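Local structure of Dph2 (Pyrococcus horikoshii, 3LZD) at residues 45-50 and 78-83. The protein catalyses the first step of diphthamide biosynthesis, transferring the 3-amino-3-carboxypropyl group of S-adenosylmethionine to a histidine of elongation factor 2 with a [4Fe-4S] cluster. Numbering follows the deposited sequence.
Sequences EILKEL and EENNIE
Asn80 and Leu47 illustrate how a carboxamide can pack against a hydrocarbon by its flat side while its NH2 group is bonded elsewhere. Methyl CD2 of Leu47 stands squarely above the amide plane, 3.6 Å from CG of Asn80, and the two side chains cross at about a right angle. The second methyl, CD1 of Leu47, lies 3.7 Å from CB of Asn80. Leu47 reaches this loop from helix 43-52 because chi1 (179°) sets CG opposite the backbone N. The amide's ND2 is hydrogen-bonded to Phe76 O in the preceding helix, which helps fix its rotation, while Lys51 NZ hydrogen-bonds to the backbone carbonyl O of Asn80. Further along, Ile82 extends its long branch to the helix: its CD1 comes 3.8 Å from CD1 of Leu47 and 4.0 Å from CB of Leu50, spanning one turn. Shortening Leu47 to an alanine would probably take away the methyl over the amide face and leave the end of Ile82 with Leu50 as its remaining neighbour on this helix segment. Glu83 opens strand 83-87 and pairs through its backbone with Lys56 and Val58. Helix 43-52 thus packs on the helix-to-strand connection of a beta-alpha-beta crossover (strand 57-61, helix 67-78, strand 83-87), the neighbouring parallel strands being those of an alpha/beta fold.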
loop_
_atom_site.group_PDB
_atom_site.type_symbol
_atom_site.label_atom_id
_atom_site.label_comp_id
_atom_site.label_asym_id
_atom_site.label_seq_id
_atom_site.Cartn_x
_atom_site.Cartn_y
_atom_site.Cartn_z
ATOM N N GLU A 45 -0.474 -24.322 20.523
ATOM C CA GLU A 45 0.548 -24.848 19.624
ATOM C C GLU A 45 1.391 -23.672 19.119
ATOM O O GLU A 45 2.585 -23.806 18.874
ATOM C CB GLU A 45 -0.072 -25.546 18.415
ATOM C CG GLU A 45 -0.682 -26.896 18.672
ATOM C CD GLU A 45 -1.112 -27.563 17.374
ATOM O OE1 GLU A 45 -0.286 -27.603 16.433
ATOM O OE2 GLU A 45 -2.260 -28.048 17.290
ATOM N N ILE A 46 0.756 -22.519 18.950
ATOM C CA ILE A 46 1.463 -21.347 18.454
ATOM C C ILE A 46 2.425 -20.797 19.504
ATOM O O ILE A 46 3.564 -20.461 19.183
ATOM C CB ILE A 46 0.457 -20.256 17.989
ATOM C CG1 ILE A 46 -0.282 -20.742 16.726
ATOM C CG2 ILE A 46 1.188 -18.950 17.685
ATOM C CD1 ILE A 46 -1.551 -19.929 16.391
ATOM N N LEU A 47 1.975 -20.709 20.752
ATOM C CA LEU A 47 2.827 -20.224 21.835
ATOM C C LEU A 47 4.037 -21.155 21.920
ATOM O O LEU A 47 5.182 -20.694 21.952
ATOM C CB LEU A 47 2.063 -20.229 23.165
ATOM C CG LEU A 47 2.787 -19.785 24.449
ATOM C CD1 LEU A 47 3.265 -18.352 24.326
ATOM C CD2 LEU A 47 1.834 -19.901 25.629
ATOM N N LYS A 48 3.774 -22.463 21.919
ATOM C CA LYS A 48 4.839 -23.467 22.002
ATOM C C LYS A 48 5.924 -23.244 20.957
ATOM O O LYS A 48 7.110 -23.189 21.293
ATOM C CB LYS A 48 4.277 -24.884 21.844
ATOM N N GLU A 49 5.527 -23.124 19.695
ATOM C CA GLU A 49 6.498 -22.897 18.635
ATOM C C GLU A 49 7.212 -21.558 18.793
ATOM O O GLU A 49 8.343 -21.402 18.346
ATOM C CB GLU A 49 5.822 -22.956 17.266
ATOM C CG GLU A 49 5.308 -24.343 16.923
ATOM C CD GLU A 49 6.396 -25.396 17.020
ATOM O OE1 GLU A 49 7.382 -25.309 16.253
ATOM O OE2 GLU A 49 6.268 -26.302 17.869
ATOM N N LEU A 50 6.553 -20.588 19.419
ATOM C CA LEU A 50 7.175 -19.283 19.621
ATOM C C LEU A 50 8.164 -19.321 20.803
ATOM O O LEU A 50 9.265 -18.771 20.704
ATOM C CB LEU A 50 6.109 -18.204 19.838
ATOM C CG LEU A 50 5.319 -17.713 18.608
ATOM C CD1 LEU A 50 4.309 -16.654 19.024
ATOM C CD2 LEU A 50 6.269 -17.119 17.574
ATOM N N GLU A 78 0.208 -12.012 24.461
ATOM C CA GLU A 78 0.719 -10.977 25.348
ATOM C C GLU A 78 0.598 -11.363 26.825
ATOM O O GLU A 78 1.355 -10.870 27.658
ATOM C CB GLU A 78 -0.008 -9.657 25.118
ATOM C CG GLU A 78 0.310 -9.032 23.783
ATOM C CD GLU A 78 0.612 -7.552 23.888
ATOM O OE1 GLU A 78 -0.160 -6.830 24.563
ATOM O OE2 GLU A 78 1.621 -7.119 23.290
ATOM N N GLU A 79 -0.364 -12.224 27.150
ATOM C CA GLU A 79 -0.542 -12.672 28.532
ATOM C C GLU A 79 0.518 -13.715 28.829
ATOM O O GLU A 79 0.605 -14.215 29.950
ATOM C CB GLU A 79 -1.927 -13.296 28.742
ATOM C CG GLU A 79 -3.080 -12.323 28.650
ATOM C CD GLU A 79 -4.427 -13.021 28.692
ATOM O OE1 GLU A 79 -4.681 -13.881 27.819
ATOM O OE2 GLU A 79 -5.237 -12.704 29.589
ATOM N N ASN A 80 1.320 -14.039 27.817
ATOM C CA ASN A 80 2.371 -15.027 27.970
ATOM C C ASN A 80 3.751 -14.475 27.641
ATOM O O ASN A 80 4.637 -15.182 27.152
ATOM C CB ASN A 80 2.065 -16.272 27.130
ATOM C CG ASN A 80 0.983 -17.149 27.763
ATOM O OD1 ASN A 80 1.248 -17.899 28.705
ATOM N ND2 ASN A 80 -0.244 -17.042 27.256
ATOM N N ASN A 81 3.918 -13.191 27.910
ATOM C CA ASN A 81 5.199 -12.531 27.727
ATOM C C ASN A 81 5.773 -12.404 26.343
ATOM O O ASN A 81 6.979 -12.561 26.151
ATOM C CB ASN A 81 6.226 -13.193 28.631
ATOM C CG ASN A 81 6.010 -12.837 30.070
ATOM O OD1 ASN A 81 6.244 -11.695 30.476
ATOM N ND2 ASN A 81 5.538 -13.800 30.857
ATOM N N ILE A 82 4.911 -12.116 25.378
ATOM C CA ILE A 82 5.352 -11.917 24.005
ATOM C C ILE A 82 4.669 -10.643 23.523
ATOM O O ILE A 82 3.447 -10.532 23.578
ATOM C CB ILE A 82 4.964 -13.109 23.122
ATOM C CG1 ILE A 82 5.641 -14.373 23.667
ATOM C CG2 ILE A 82 5.377 -12.846 21.669
ATOM C CD1 ILE A 82 5.389 -15.620 22.860
ATOM N N GLU A 83 5.460 -9.660 23.103
ATOM C CA GLU A 83 4.892 -8.410 22.619
ATOM C C GLU A 83 4.313 -8.716 21.239
ATOM O O GLU A 83 4.952 -9.380 20.429
ATOM C CB GLU A 83 5.974 -7.335 22.536
ATOM C CG GLU A 83 5.489 -5.967 22.085
ATOM C CD GLU A 83 6.547 -4.881 22.279
ATOM O OE1 GLU A 83 7.718 -5.126 21.917
ATOM O OE2 GLU A 83 6.206 -3.784 22.783
#